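Local coordinates for protein methylxanthine N1-demethylase NdmA (Pseudomonas putida, PDB 6ICN) that catalyses the N1-demethylation of caffeine to theobromine and formaldehyde, as a Rieske-type non-haem iron oxygenase of bacterial caffeine degradation, at residues C39-L44 / G139-R144; H33-V38 / D150-P155. One frame throughout, in Å; residues are numbered along the deposited sequence.

Interaction 1: residues C39-L44 / G139-R144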
loop_
_atom_site.group_PDB
_atom_site.type_symbol
_atom_site.label_atom_id
_atom_site.label_comp_id
_atom_site.label_asym_id
_atom_site.label_seq_id
_atom_site.Cartn_x
_atom_site.Cartn_y
_atom_site.Cartn_z
ATOM N N CYS A 39 9.067 -2.073 -28.919
ATOM C CA CYS A 39 9.926 -1.997 -27.746
ATOM C C CYS A 39 11.248 -1.401 -28.181
ATOM O O CYS A 39 11.548 -1.334 -29.377
ATOM C CB CYS A 39 10.128 -3.380 -27.114
ATOM S SG CYS A 39 11.041 -4.586 -28.142
ATOM N N THR A 40 12.016 -0.925 -27.203
ATOM C CA THR A 40 13.408 -0.604 -27.476
ATOM C C THR A 40 14.243 -1.878 -27.428
ATOM O O THR A 40 13.851 -2.889 -26.829
ATOM C CB THR A 40 13.976 0.391 -26.459
ATOM O OG1 THR A 40 14.020 -0.226 -25.161
ATOM C CG2 THR A 40 13.119 1.663 -26.397
ATOM N N VAL A 41 15.403 -1.825 -28.095
ATOM C CA VAL A 41 16.367 -2.921 -27.984
ATOM C C VAL A 41 16.751 -3.128 -26.526
ATOM O O VAL A 41 16.815 -4.266 -26.039
ATOM C CB VAL A 41 17.598 -2.655 -28.873
ATOM C CG1 VAL A 41 18.697 -3.708 -28.614
ATOM C CG2 VAL A 41 17.189 -2.692 -30.349
ATOM N N THR A 42 16.926 -2.025 -25.791
ATOM C CA THR A 42 17.205 -2.090 -24.357
ATOM C C THR A 42 16.135 -2.886 -23.605
ATOM O O THR A 42 16.461 -3.766 -22.792
ATOM C CB THR A 42 17.343 -0.672 -23.810
ATOM O OG1 THR A 42 18.558 -0.109 -24.332
ATOM C CG2 THR A 42 17.411 -0.689 -22.272
ATOM N N GLU A 43 14.851 -2.628 -23.885
ATOM C CA GLU A 43 13.798 -3.421 -23.247
ATOM C C GLU A 43 13.927 -4.905 -23.572
ATOM O O GLU A 43 13.756 -5.757 -22.692
ATOM C CB GLU A 43 12.417 -2.917 -23.673
ATOM C CG GLU A 43 11.982 -1.642 -23.023
ATOM C CD GLU A 43 10.605 -1.236 -23.499
ATOM O OE1 GLU A 43 10.435 -1.084 -24.721
ATOM O OE2 GLU A 43 9.694 -1.073 -22.655
ATOM N N LEU A 44 14.227 -5.243 -24.837
ATOM C CA LEU A 44 14.390 -6.649 -25.177
ATOM C C LEU A 44 15.529 -7.276 -24.381
ATOM O O LEU A 44 15.387 -8.382 -23.842
ATOM C CB LEU A 44 14.627 -6.785 -26.684
ATOM C CG LEU A 44 14.854 -8.202 -27.212
ATOM C CD1 LEU A 44 13.790 -9.190 -26.784
ATOM C CD2 LEU A 44 14.871 -8.118 -28.733
ATOM N N GLY A 139 17.558 1.586 -32.820
ATOM C CA GLY A 139 17.488 1.184 -31.427
ATOM C C GLY A 139 16.105 0.768 -30.969
ATOM O O GLY A 139 15.903 0.525 -29.765
ATOM N N LEU A 140 15.145 0.710 -31.879
ATOM C CA LEU A 140 13.824 0.170 -31.600
ATOM C C LEU A 140 13.619 -1.112 -32.393
ATOM O O LEU A 140 14.266 -1.347 -33.421
ATOM C CB LEU A 140 12.721 1.178 -31.960
ATOM C CG LEU A 140 12.847 2.617 -31.428
ATOM C CD1 LEU A 140 11.664 3.494 -31.859
ATOM C CD2 LEU A 140 13.018 2.654 -29.922
ATOM N N ILE A 141 12.672 -1.916 -31.931
ATOM C CA ILE A 141 12.238 -3.127 -32.624
ATOM C C ILE A 141 10.895 -2.827 -33.269
ATOM O O ILE A 141 9.959 -2.378 -32.583
ATOM C CB ILE A 141 12.118 -4.321 -31.658
ATOM C CG1 ILE A 141 13.454 -4.614 -30.984
ATOM C CG2 ILE A 141 11.564 -5.545 -32.388
ATOM C CD1 ILE A 141 14.533 -4.968 -31.948
ATOM N N TRP A 142 10.796 -3.080 -34.584
ATOM C CA TRP A 142 9.619 -2.754 -35.380
ATOM C C TRP A 142 8.961 -4.022 -35.908
ATOM O O TRP A 142 9.649 -4.963 -36.310
ATOM C CB TRP A 142 10.004 -1.877 -36.575
ATOM C CG TRP A 142 10.728 -0.631 -36.231
ATOM C CD1 TRP A 142 12.061 -0.501 -35.919
ATOM C CD2 TRP A 142 10.172 0.686 -36.185
ATOM N NE1 TRP A 142 12.355 0.824 -35.674
ATOM C CE2 TRP A 142 11.211 1.566 -35.815
ATOM C CE3 TRP A 142 8.878 1.204 -36.374
ATOM C CZ2 TRP A 142 11.017 2.942 -35.682
ATOM C CZ3 TRP A 142 8.688 2.561 -36.245
ATOM C CH2 TRP A 142 9.748 3.417 -35.896
ATOM N N ILE A 143 7.627 -4.055 -35.914
ATOM C CA ILE A 143 6.868 -5.200 -36.402
ATOM C C ILE A 143 5.832 -4.739 -37.422
ATOM O O ILE A 143 5.150 -3.731 -37.214
ATOM C CB ILE A 143 6.179 -5.967 -35.251
ATOM C CG1 ILE A 143 7.233 -6.641 -34.370
ATOM C CG2 ILE A 143 5.211 -7.025 -35.800
ATOM C CD1 ILE A 143 6.617 -7.311 -33.137
ATOM N N ARG A 144 5.716 -5.480 -38.535
ATOM C CA ARG A 144 4.621 -5.285 -39.486
ATOM C C ARG A 144 3.764 -6.539 -39.494
ATOM O O ARG A 144 4.235 -7.618 -39.879
ATOM C CB ARG A 144 5.131 -4.981 -40.899
ATOM C CG ARG A 144 3.977 -4.806 -41.914
ATOM C CD ARG A 144 4.512 -4.335 -43.261
ATOM N NE ARG A 144 5.475 -5.286 -43.831
ATOM C CZ ARG A 144 6.197 -5.045 -44.922
ATOM N NH1 ARG A 144 6.063 -3.893 -45.570
ATOM N NH2 ARG A 144 7.043 -5.960 -45.382
HETATM O O HOH W 1 17.504 0.635 -27.439
#
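Cys39 and Ile141 meet where strand 35-40 ends beside the first residues of strand 140-144. The bond from Ile141 N to Cys39 O is 2.9 Å long and nearly straight, 174° at the hydrogen. A second bond runs from Val41 N to Gly139 O, but its donor stands 40° out of the carbonyl plane, consistent with a backbone already turning into helix 41-47. Thr40 sits opposite Leu140 as an antiparallel non-hydrogen-bonded pair.

The tight part is apolar. Cys39 SG lies between its own N and carbonyl carbon (chi1 66°), a rotation that lays the sulfur 3.7 Å from Ile141 CB. From the other end of the isoleucine, CD1 reaches Val41 CG2 at 3.8 Å, while Leu44 CD2 approaches CG1 more distantly at 4.4 Å. Although their side chains diverge, Thr40 CG2 and Leu140 CD2 still touch, 3.7 Å apart.

The wetter part lies at Gly139 O, which also accepts from a water; that water's oxygen lies 3.2 Å from Thr42 N, from which it accepts. Next to it the helix begins with a capping box: Glu43 N donates to Thr40 OG1 at 2.8 Å, and Thr40 N returns a bond to the anti lone pair of Glu43 OE1. That oxygen also forms a salt bridge with Lys279.

Within the Rieske-domain sheet, Tyr73 of strand 72-77 and Val66 of strand 62-69 pack against both Leu44 and Ile141, so helix 41-47 closes over the same sheet face that carries Ile141, and Thr42 reaches Tyr294 of a second subunit.

Interaction 2: residues H33-V38 / D150-P155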
loop_
_atom_site.group_PDB
_atom_site.type_symbol
_atom_site.label_atom_id
_atom_site.label_comp_id
_atom_site.label_asym_id
_atom_site.label_seq_id
_atom_site.Cartn_x
_atom_site.Cartn_y
_atom_site.Cartn_z
ATOM N N HIS A 33 -0.911 -2.961 -41.859
ATOM C CA HIS A 33 0.011 -2.958 -42.989
ATOM C C HIS A 33 1.236 -2.089 -42.783
ATOM O O HIS A 33 2.147 -2.133 -43.613
ATOM C CB HIS A 33 -0.746 -2.515 -44.257
ATOM C CG HIS A 33 -1.734 -3.535 -44.715
ATOM N ND1 HIS A 33 -1.429 -4.479 -45.671
ATOM C CD2 HIS A 33 -2.990 -3.817 -44.293
ATOM C CE1 HIS A 33 -2.462 -5.278 -45.840
ATOM N NE2 HIS A 33 -3.424 -4.896 -45.021
ATOM N N PHE A 34 1.296 -1.299 -41.707
ATOM C CA PHE A 34 2.442 -0.444 -41.430
ATOM C C PHE A 34 3.387 -1.107 -40.433
ATOM O O PHE A 34 3.012 -2.023 -39.696
ATOM C CB PHE A 34 1.990 0.902 -40.866
ATOM C CG PHE A 34 1.231 1.744 -41.852
ATOM C CD1 PHE A 34 1.915 2.445 -42.838
ATOM C CD2 PHE A 34 -0.151 1.853 -41.765
ATOM C CE1 PHE A 34 1.220 3.229 -43.762
ATOM C CE2 PHE A 34 -0.852 2.636 -42.677
ATOM C CZ PHE A 34 -0.153 3.326 -43.663
ATOM N N TRP A 35 4.630 -0.642 -40.449
ATOM C CA TRP A 35 5.590 -0.965 -39.393
ATOM C C TRP A 35 5.300 -0.133 -38.153
ATOM O O TRP A 35 5.183 1.094 -38.235
ATOM C CB TRP A 35 7.018 -0.686 -39.866
ATOM C CG TRP A 35 7.481 -1.579 -40.998
ATOM C CD1 TRP A 35 7.270 -1.387 -42.346
ATOM C CD2 TRP A 35 8.233 -2.797 -40.881
ATOM N NE1 TRP A 35 7.842 -2.419 -43.064
ATOM C CE2 TRP A 35 8.440 -3.291 -42.189
ATOM C CE3 TRP A 35 8.750 -3.515 -39.798
ATOM C CZ2 TRP A 35 9.153 -4.463 -42.439
ATOM C CZ3 TRP A 35 9.452 -4.686 -40.050
ATOM C CH2 TRP A 35 9.661 -5.137 -41.363
ATOM N N HIS A 36 5.243 -0.792 -36.997
ATOM C CA HIS A 36 5.076 -0.094 -35.733
ATOM C C HIS A 36 6.173 -0.517 -34.767
ATOM O O HIS A 36 6.512 -1.699 -34.704
ATOM C CB HIS A 36 3.714 -0.406 -35.099
ATOM C CG HIS A 36 2.541 -0.069 -35.974
ATOM N ND1 HIS A 36 2.095 1.225 -36.153
ATOM C CD2 HIS A 36 1.715 -0.860 -36.696
ATOM C CE1 HIS A 36 1.054 1.216 -36.972
ATOM N NE2 HIS A 36 0.800 -0.038 -37.316
ATOM N N PRO A 37 6.691 0.411 -33.959
ATOM C CA PRO A 37 7.671 0.034 -32.930
ATOM C C PRO A 37 6.945 -0.646 -31.784
ATOM O O PRO A 37 5.833 -0.258 -31.415
ATOM C CB PRO A 37 8.254 1.382 -32.490
ATOM C CG PRO A 37 7.059 2.340 -32.640
ATOM C CD PRO A 37 6.257 1.819 -33.833
ATOM N N VAL A 38 7.576 -1.663 -31.207
ATOM C CA VAL A 38 6.948 -2.368 -30.097
ATOM C C VAL A 38 7.771 -2.316 -28.826
ATOM O O VAL A 38 7.196 -2.470 -27.734
ATOM C CB VAL A 38 6.623 -3.830 -30.463
ATOM C CG1 VAL A 38 5.580 -3.848 -31.597
ATOM C CG2 VAL A 38 7.899 -4.623 -30.854
ATOM N N ASP A 150 2.901 -5.130 -49.206
ATOM C CA ASP A 150 4.330 -4.965 -49.481
ATOM C C ASP A 150 4.669 -3.592 -50.070
ATOM O O ASP A 150 5.385 -3.476 -51.064
ATOM C CB ASP A 150 4.829 -6.091 -50.386
ATOM C CG ASP A 150 6.329 -6.307 -50.271
ATOM O OD1 ASP A 150 6.947 -5.819 -49.291
ATOM O OD2 ASP A 150 6.889 -6.956 -51.165
ATOM N N CYS A 151 4.180 -2.525 -49.415
ATOM C CA CYS A 151 4.466 -1.181 -49.906
ATOM C C CYS A 151 4.755 -0.183 -48.787
ATOM O O CYS A 151 4.732 1.030 -49.029
ATOM C CB CYS A 151 3.293 -0.648 -50.757
ATOM S SG CYS A 151 1.766 -0.398 -49.848
ATOM N N THR A 152 5.030 -0.650 -47.578
ATOM C CA THR A 152 5.314 0.234 -46.458
ATOM C C THR A 152 6.727 -0.024 -45.956
ATOM O O THR A 152 7.264 -1.127 -46.116
ATOM C CB THR A 152 4.309 0.015 -45.323
ATOM O OG1 THR A 152 4.374 -1.352 -44.902
ATOM C CG2 THR A 152 2.887 0.327 -45.815
ATOM N N GLU A 153 7.329 0.997 -45.348
ATOM C CA GLU A 153 8.682 0.891 -44.837
ATOM C C GLU A 153 8.749 1.476 -43.436
ATOM O O GLU A 153 7.845 2.186 -42.993
ATOM C CB GLU A 153 9.695 1.608 -45.728
ATOM C CG GLU A 153 9.965 0.845 -47.009
ATOM C CD GLU A 153 11.100 1.432 -47.816
ATOM O OE1 GLU A 153 11.781 0.649 -48.516
ATOM O OE2 GLU A 153 11.304 2.669 -47.754
ATOM N N ILE A 154 9.845 1.159 -42.757
ATOM C CA ILE A 154 10.049 1.707 -41.412
ATOM C C ILE A 154 10.201 3.220 -41.497
ATOM O O ILE A 154 10.902 3.734 -42.398
ATOM C CB ILE A 154 11.273 1.053 -40.740
ATOM C CG1 ILE A 154 10.938 -0.409 -40.441
ATOM C CG2 ILE A 154 11.691 1.815 -39.477
ATOM C CD1 ILE A 154 12.128 -1.271 -40.016
ATOM N N PRO A 155 9.565 3.981 -40.596
ATOM C CA PRO A 155 9.656 5.449 -40.605
ATOM C C PRO A 155 11.056 6.036 -40.668
ATOM O O PRO A 155 12.041 5.413 -40.260
ATOM C CB PRO A 155 8.977 5.823 -39.279
ATOM C CG PRO A 155 7.932 4.774 -39.118
ATOM C CD PRO A 155 8.547 3.501 -39.644
HETATM O O HOH W 2 1.115 -5.004 -46.228
HETATM O O HOH W 3 5.237 1.622 -42.098
HETATM O O HOH W 4 9.633 -2.748 -45.664
#
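The indole of Trp35 carries Ile154 on one face: CG1 stands 3.5 Å above the ring plane, offset toward the rim, and 3.9 Å from the centroid of the five-membered ring, 25° off its normal, a CH-pi contact. At the edge, Thr152 O lies near the indole plane and receives a weak bond from Trp35 NE1, 3.4 Å long and bent to 139°. A water lies in plane at the edges of both this ring and that of Phe34. The Phe34 ring meets Thr152 CG2 obliquely, with Phe34 CD1 3.8 Å from that methyl.

In Thr152 the chi1 of 59° places OG1 between the backbone N and carbonyl carbon, from where it donates to His33 O at 2.7 Å, in the carbonyl plane. Arg144 NH1 of strand 140-144 bonds to the same hydroxyl.

Two waters bridge the segments. The one at the ring edges accepts from Trp35 N and donates to Glu153 O, 2.8 Å away; another donates to Thr152 O and takes a weak bond from Trp35 NE1. With alanine at Trp35, Ile154 CG1 would probably lose the ring it lies over and Thr152 O the weak indole N-H, leaving a gap beside the 150-155 loop.

Ile154 and Pro155 also touch Trp142 of strand 140-144. With no direct main-chain hydrogen bond between the segments, the loop is held to the start of strand 35-40 by side chains and bridging water: the Thr152 hydroxyl bonded to His33 O, an indole face and one water-mediated amide-to-carbonyl link, rather than by extension of the sheet.

Interactions 1 and 2 are centred 13 Å apart and share strand 35-40, an outermost strand of the six-stranded antiparallel sheet within the chain. Along the sequence the order is 33-38, 39-44, 139-144, 150-155, so the closure made by interaction 2 encloses that of interaction 1. Strand 140-144, the neighbour of 35-40, joins them directly: Val38 N lies 2.8 Å from Ile141 O, and Ile143 N 2.9 Å from His36 O, both probable hydrogen bonds. Interaction 1 lies where the strand turns into helix 41-47, and interaction 2 lies near its other end, both away from the iron-sulfur cluster and the caffeine pocket.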